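Local atomic coordinates of hypothetical protein (Staphylococcus aureus subsp. aureus Mu50, PDB entry 4PEO), a protein that acts as an essential cysteine protease, trimming the N-terminal nine residues from ribosomal protein bL27 and processing capsid and scaffold proteins of bacteriophage 80alpha. Residues B[45-48]-B[49-53]; B[85-88]-B[89-92]. All blocks are in the same frame, centred on the assembly; numbering follows the deposited sequence.

Contact 1 closes helix 36-51 and contact 2 occupies the middle of helix 77-96, the two helices packed together over one face of the mixed sheet. Their centres lie about 17 Å apart and their nearest atoms about 5 Å apart, so within one chain they do not touch directly. The dimer joins them: N46 of contact 1 donates from ND2 to OG1 of T92 of the second subunit, and T92 of contact 2 meets N46 of that subunit in the same way. Neither contact includes an active-site residue: the side chains of V45 and L90 are about 10 Å and about 9 Å from that of H22, the proton donor, and the nucleophile C34 is not modelled.

Contact 1: B[45-48]-B[49-53]; sequences VNAI and IGLTS
The C-terminal turn of helix 36-51 is where I48 meets T52, the residue at which the chain leaves helical geometry. The carbonyl oxygen I48 O takes two donors from this one residue: T52 OG1 at 2.6 Å and T52 N at 3.1 Å. They arrive from opposite faces of the carbonyl plane, and the hydrogen bond from T52 N is bent, with an N-H...O angle of 137°. Threonine suits the place because its hydroxyl, lying between the backbone N and the carbonyl carbon (chi1 85°), folds back onto the helix end, where T52 OG1 also receives the amide N-H of E54.

One turn earlier, V45 and I49 run side by side, and exposed I49 reaches its long arm back along the helix, CD1 touching V45 CG1 at 3.8 Å. The same pair is joined through the backbone, I49 N to V45 O, nearly straight at 172°. A47 and L51 meet more lightly, CB to CD1 at 4.0 Å. Buried and apolar, V45 packs on F67 and I69 of strand 67-70, and bulky I48 on I82 and L83 of helix 77-96. The turn is a helix C-terminus in which one carbonyl is shared by a threonine's N-H and hydroxyl.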
ATOM      1  N   VAL B  45      -1.574   6.699  -3.444  1.00 24.88           N
ATOM      2  CA  VAL B  45      -2.258   7.818  -4.116  1.00 25.23           C
ATOM      3  C   VAL B  45      -2.932   7.296  -5.399  1.00 26.81           C
ATOM      4  O   VAL B  45      -4.115   7.565  -5.618  1.00 27.58           O
ATOM      5  CB  VAL B  45      -1.277   8.994  -4.394  1.00 29.59           C
ATOM      6  CG1 VAL B  45      -1.948  10.093  -5.238  1.00 30.79           C
ATOM      7  CG2 VAL B  45      -0.759   9.577  -3.084  1.00 28.79           C
ATOM      8  N   ASN B  46      -2.198   6.503  -6.208  1.00 24.04           N
ATOM      9  CA  ASN B  46      -2.759   5.925  -7.427  1.00 24.95           C
ATOM     10  C   ASN B  46      -3.959   5.021  -7.127  1.00 28.06           C
ATOM     11  O   ASN B  46      -4.919   5.005  -7.907  1.00 28.32           O
ATOM     12  CB  ASN B  46      -1.702   5.169  -8.208  1.00 27.84           C
ATOM     13  CG  ASN B  46      -0.700   6.071  -8.891  1.00 38.96           C
ATOM     14  OD1 ASN B  46      -0.884   7.285  -9.014  1.00 36.97           O
ATOM     15  ND2 ASN B  46       0.391   5.492  -9.351  1.00 35.00           N
ATOM     16  N   ALA B  47      -3.917   4.298  -5.989  1.00 23.01           N
ATOM     17  CA  ALA B  47      -5.018   3.413  -5.582  1.00 23.13           C
ATOM     18  C   ALA B  47      -6.251   4.235  -5.172  1.00 25.73           C
ATOM     19  O   ALA B  47      -7.378   3.869  -5.530  1.00 26.56           O
ATOM     20  CB  ALA B  47      -4.579   2.502  -4.434  1.00 22.95           C
ATOM     21  N   ILE B  48      -6.052   5.338  -4.432  1.00 22.24           N
ATOM     22  CA  ILE B  48      -7.201   6.165  -4.041  1.00 22.89           C
ATOM     23  C   ILE B  48      -7.915   6.667  -5.315  1.00 28.97           C
ATOM     24  O   ILE B  48      -9.136   6.549  -5.436  1.00 28.10           O
ATOM     25  CB  ILE B  48      -6.780   7.354  -3.130  1.00 25.11           C
ATOM     26  CG1 ILE B  48      -6.305   6.867  -1.750  1.00 25.92           C
ATOM     27  CG2 ILE B  48      -7.944   8.387  -3.003  1.00 26.99           C
ATOM     28  CD1 ILE B  48      -5.546   7.975  -0.901  1.00 27.27           C
ATOM     29  N   ILE B  49      -7.128   7.210  -6.260  1.00 28.81           N
ATOM     30  CA  ILE B  49      -7.646   7.759  -7.522  1.00 31.27           C
ATOM     31  C   ILE B  49      -8.290   6.692  -8.419  1.00 37.05           C
ATOM     32  O   ILE B  49      -9.370   6.922  -8.972  1.00 38.39           O
ATOM     33  CB  ILE B  49      -6.544   8.612  -8.228  1.00 35.73           C
ATOM     34  CG1 ILE B  49      -6.186   9.848  -7.359  1.00 35.46           C
ATOM     35  CG2 ILE B  49      -6.963   9.040  -9.649  1.00 40.56           C
ATOM     36  CD1 ILE B  49      -4.833  10.547  -7.703  1.00 45.00           C
ATOM     37  N   GLY B  50      -7.642   5.541  -8.531  1.00 32.95           N
ATOM     38  CA  GLY B  50      -8.111   4.461  -9.386  1.00 34.37           C
ATOM     39  C   GLY B  50      -9.219   3.584  -8.836  1.00 37.99           C
ATOM     40  O   GLY B  50     -10.008   3.043  -9.616  1.00 39.32           O
ATOM     41  N   LEU B  51      -9.291   3.426  -7.501  1.00 32.12           N
ATOM     42  CA  LEU B  51     -10.253   2.509  -6.869  1.00 31.48           C
ATOM     43  C   LEU B  51     -11.422   3.143  -6.140  1.00 35.25           C
ATOM     44  O   LEU B  51     -12.343   2.417  -5.749  1.00 35.46           O
ATOM     45  CB  LEU B  51      -9.531   1.545  -5.908  1.00 29.02           C
ATOM     46  CG  LEU B  51      -8.338   0.752  -6.487  1.00 32.77           C
ATOM     47  CD1 LEU B  51      -7.579   0.031  -5.390  1.00 30.89           C
ATOM     48  CD2 LEU B  51      -8.779  -0.220  -7.587  1.00 38.48           C
ATOM     49  N   THR B  52     -11.356   4.457  -5.881  1.00 30.71           N
ATOM     50  CA  THR B  52     -12.389   5.184  -5.128  1.00 30.99           C
ATOM     51  C   THR B  52     -12.848   6.433  -5.886  1.00 36.11           C
ATOM     52  O   THR B  52     -12.225   6.820  -6.879  1.00 36.18           O
ATOM     53  CB  THR B  52     -11.887   5.592  -3.706  1.00 29.94           C
ATOM     54  OG1 THR B  52     -11.173   6.837  -3.780  1.00 27.90           O
ATOM     55  CG2 THR B  52     -11.007   4.527  -3.030  1.00 27.03           C
ATOM     56  N   SER B  53     -13.886   7.108  -5.353  1.00 33.67           N
ATOM     57  CA  SER B  53     -14.407   8.365  -5.902  1.00 35.58           C
ATOM     58  C   SER B  53     -13.664   9.582  -5.308  1.00 38.34           C
ATOM     59  O   SER B  53     -13.904  10.717  -5.724  1.00 39.47           O
ATOM     60  CB  SER B  53     -15.904   8.483  -5.615  1.00 40.34           C
ATOM     61  OG  SER B  53     -16.139   8.430  -4.215  1.00 44.40           O
TER

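Contact 2: B[85-88]-B[89-92]; sequences TMLV and SLQT
With chi1 at -57°, T92 holds OG1 beside its own backbone N and anti to its carbonyl carbon, which turns the hydroxyl back toward V88 one helical turn earlier. T92 OG1 thus donates to V88 O at 2.8 Å, from well above the carbonyl plane, while T92 N reaches the same oxygen from the opposite face at 2.9 Å. Threonine fits here because its hydroxyl can bond back to the helix and still serve the dimer, as the acceptor for N46 of the second subunit.

In Q91, CG likewise stands anti to the carbonyl carbon (chi1 -74°) and the chain runs on extended, laying its aliphatic part over the preceding turn. Q91 CG comes within 3.2 Å of L87 O, the oxygen that accepts a fairly straight bond from Q91 N, with an N-H...O angle of 162°. The long side chain suits a more open position, and it touches L103 of strand 101-105.

These residues form the middle of helix 77-96, one of the two helices packed on a mixed, largely antiparallel sheet, and its regular bonds continue in S89 N to T85 O and L90 N to M86 O. The face turned to the core is apolar. There the methyl M86 CE, whose position is somewhat uncertain, makes a loose approach to L90 CD1 at 4.3 Å, and L87 CD2 lies 4.5 Å from that same L90 CD1. Unbranched, flexible M86 touches V40, L41 and S44 on helix 36-51 and V17 on strand 14-20, whereas branched L87 and L90 rest on I6 and V4 of strand 2-8.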
ATOM      1  N   THR B  85      -3.986   1.908   5.427  1.00 23.15           N
ATOM      2  CA  THR B  85      -3.132   0.836   4.887  1.00 21.86           C
ATOM      3  C   THR B  85      -1.738   1.399   4.593  1.00 23.62           C
ATOM      4  O   THR B  85      -0.733   0.759   4.928  1.00 24.10           O
ATOM      5  CB  THR B  85      -3.778   0.217   3.630  1.00 26.06           C
ATOM      6  OG1 THR B  85      -4.974  -0.469   4.030  1.00 25.31           O
ATOM      7  CG2 THR B  85      -2.830  -0.775   2.895  1.00 24.39           C
ATOM      8  N   MET B  86      -1.689   2.566   3.931  1.00 20.63           N
ATOM      9  CA  MET B  86      -0.434   3.263   3.621  1.00 20.16           C
ATOM     10  C   MET B  86       0.331   3.512   4.926  1.00 23.76           C
ATOM     11  O   MET B  86       1.529   3.267   4.963  1.00 24.40           O
ATOM     12  CB  MET B  86      -0.771   4.609   2.958  1.00 20.36           C
ATOM     13  CG  MET B  86       0.441   5.269   2.268  1.00 21.61           C
ATOM     14  SD  MET B  86       0.035   7.015   1.770  1.00 20.34           S
ATOM     15  CE  MET B  86      -0.002   7.640   3.258  1.00 19.14           C
ATOM     16  N   LEU B  87      -0.358   3.963   5.987  1.00 22.14           N
ATOM     17  CA  LEU B  87       0.287   4.241   7.284  1.00 24.83           C
ATOM     18  C   LEU B  87       0.817   2.984   7.950  1.00 27.59           C
ATOM     19  O   LEU B  87       1.961   2.976   8.409  1.00 27.36           O
ATOM     20  CB  LEU B  87      -0.639   5.039   8.218  1.00 25.63           C
ATOM     21  CG  LEU B  87      -1.068   6.431   7.696  1.00 29.69           C
ATOM     22  CD1 LEU B  87      -2.012   7.106   8.675  1.00 29.83           C
ATOM     23  CD2 LEU B  87       0.146   7.293   7.318  1.00 32.01           C
ATOM     24  N   VAL B  88       0.033   1.879   7.928  1.00 24.21           N
ATOM     25  CA  VAL B  88       0.508   0.596   8.464  1.00 25.29           C
ATOM     26  C   VAL B  88       1.756   0.142   7.681  1.00 28.37           C
ATOM     27  O   VAL B  88       2.736  -0.328   8.291  1.00 28.21           O
ATOM     28  CB  VAL B  88      -0.625  -0.471   8.459  1.00 28.46           C
ATOM     29  CG1 VAL B  88      -0.079  -1.872   8.767  1.00 29.83           C
ATOM     30  CG2 VAL B  88      -1.719  -0.096   9.455  1.00 28.68           C
ATOM     31  N   SER B  89       1.735   0.315   6.333  1.00 23.84           N
ATOM     32  CA  SER B  89       2.870  -0.072   5.492  0.53 24.11           C
ATOM     33  C   SER B  89       4.123   0.757   5.807  1.00 27.03           C
ATOM     34  O   SER B  89       5.227   0.193   5.884  1.00 28.17           O
ATOM     35  CB  SER B  89       2.510   0.036   4.018  0.53 25.66           C
ATOM     36  OG  SER B  89       3.491  -0.629   3.247  0.53 26.53           O
ATOM     37  N   LEU B  90       3.952   2.069   6.047  1.00 23.99           N
ATOM     38  CA  LEU B  90       5.066   2.971   6.393  1.00 25.20           C
ATOM     39  C   LEU B  90       5.604   2.650   7.785  1.00 30.74           C
ATOM     40  O   LEU B  90       6.824   2.634   7.984  1.00 31.36           O
ATOM     41  CB  LEU B  90       4.630   4.443   6.288  1.00 24.26           C
ATOM     42  CG  LEU B  90       4.353   4.964   4.864  1.00 28.14           C
ATOM     43  CD1 LEU B  90       3.804   6.405   4.905  1.00 27.88           C
ATOM     44  CD2 LEU B  90       5.604   4.874   3.969  1.00 31.68           C
ATOM     45  N   GLN B  91       4.700   2.329   8.731  1.00 28.11           N
ATOM     46  CA  GLN B  91       5.079   1.893  10.094  1.00 30.23           C
ATOM     47  C   GLN B  91       5.890   0.594  10.027  1.00 34.80           C
ATOM     48  O   GLN B  91       6.818   0.421  10.813  1.00 37.57           O
ATOM     49  CB  GLN B  91       3.839   1.670  10.972  1.00 31.70           C
ATOM     50  CG  GLN B  91       3.157   2.964  11.417  1.00 40.09           C
ATOM     51  CD  GLN B  91       1.850   2.750  12.157  1.00 60.28           C
ATOM     52  OE1 GLN B  91       1.197   1.698  12.067  1.00 53.58           O
ATOM     53  NE2 GLN B  91       1.428   3.765  12.894  1.00 52.51           N
ATOM     54  N   THR B  92       5.545  -0.313   9.077  1.00 31.01           N
ATOM     55  CA  THR B  92       6.271  -1.578   8.870  1.00 32.80           C
ATOM     56  C   THR B  92       7.721  -1.277   8.441  1.00 37.31           C
ATOM     57  O   THR B  92       8.660  -1.882   8.983  1.00 38.92           O
ATOM     58  CB  THR B  92       5.509  -2.494   7.884  1.00 33.97           C
ATOM     59  OG1 THR B  92       4.193  -2.710   8.392  1.00 31.40           O
ATOM     60  CG2 THR B  92       6.229  -3.838   7.643  1.00 33.05           C
TER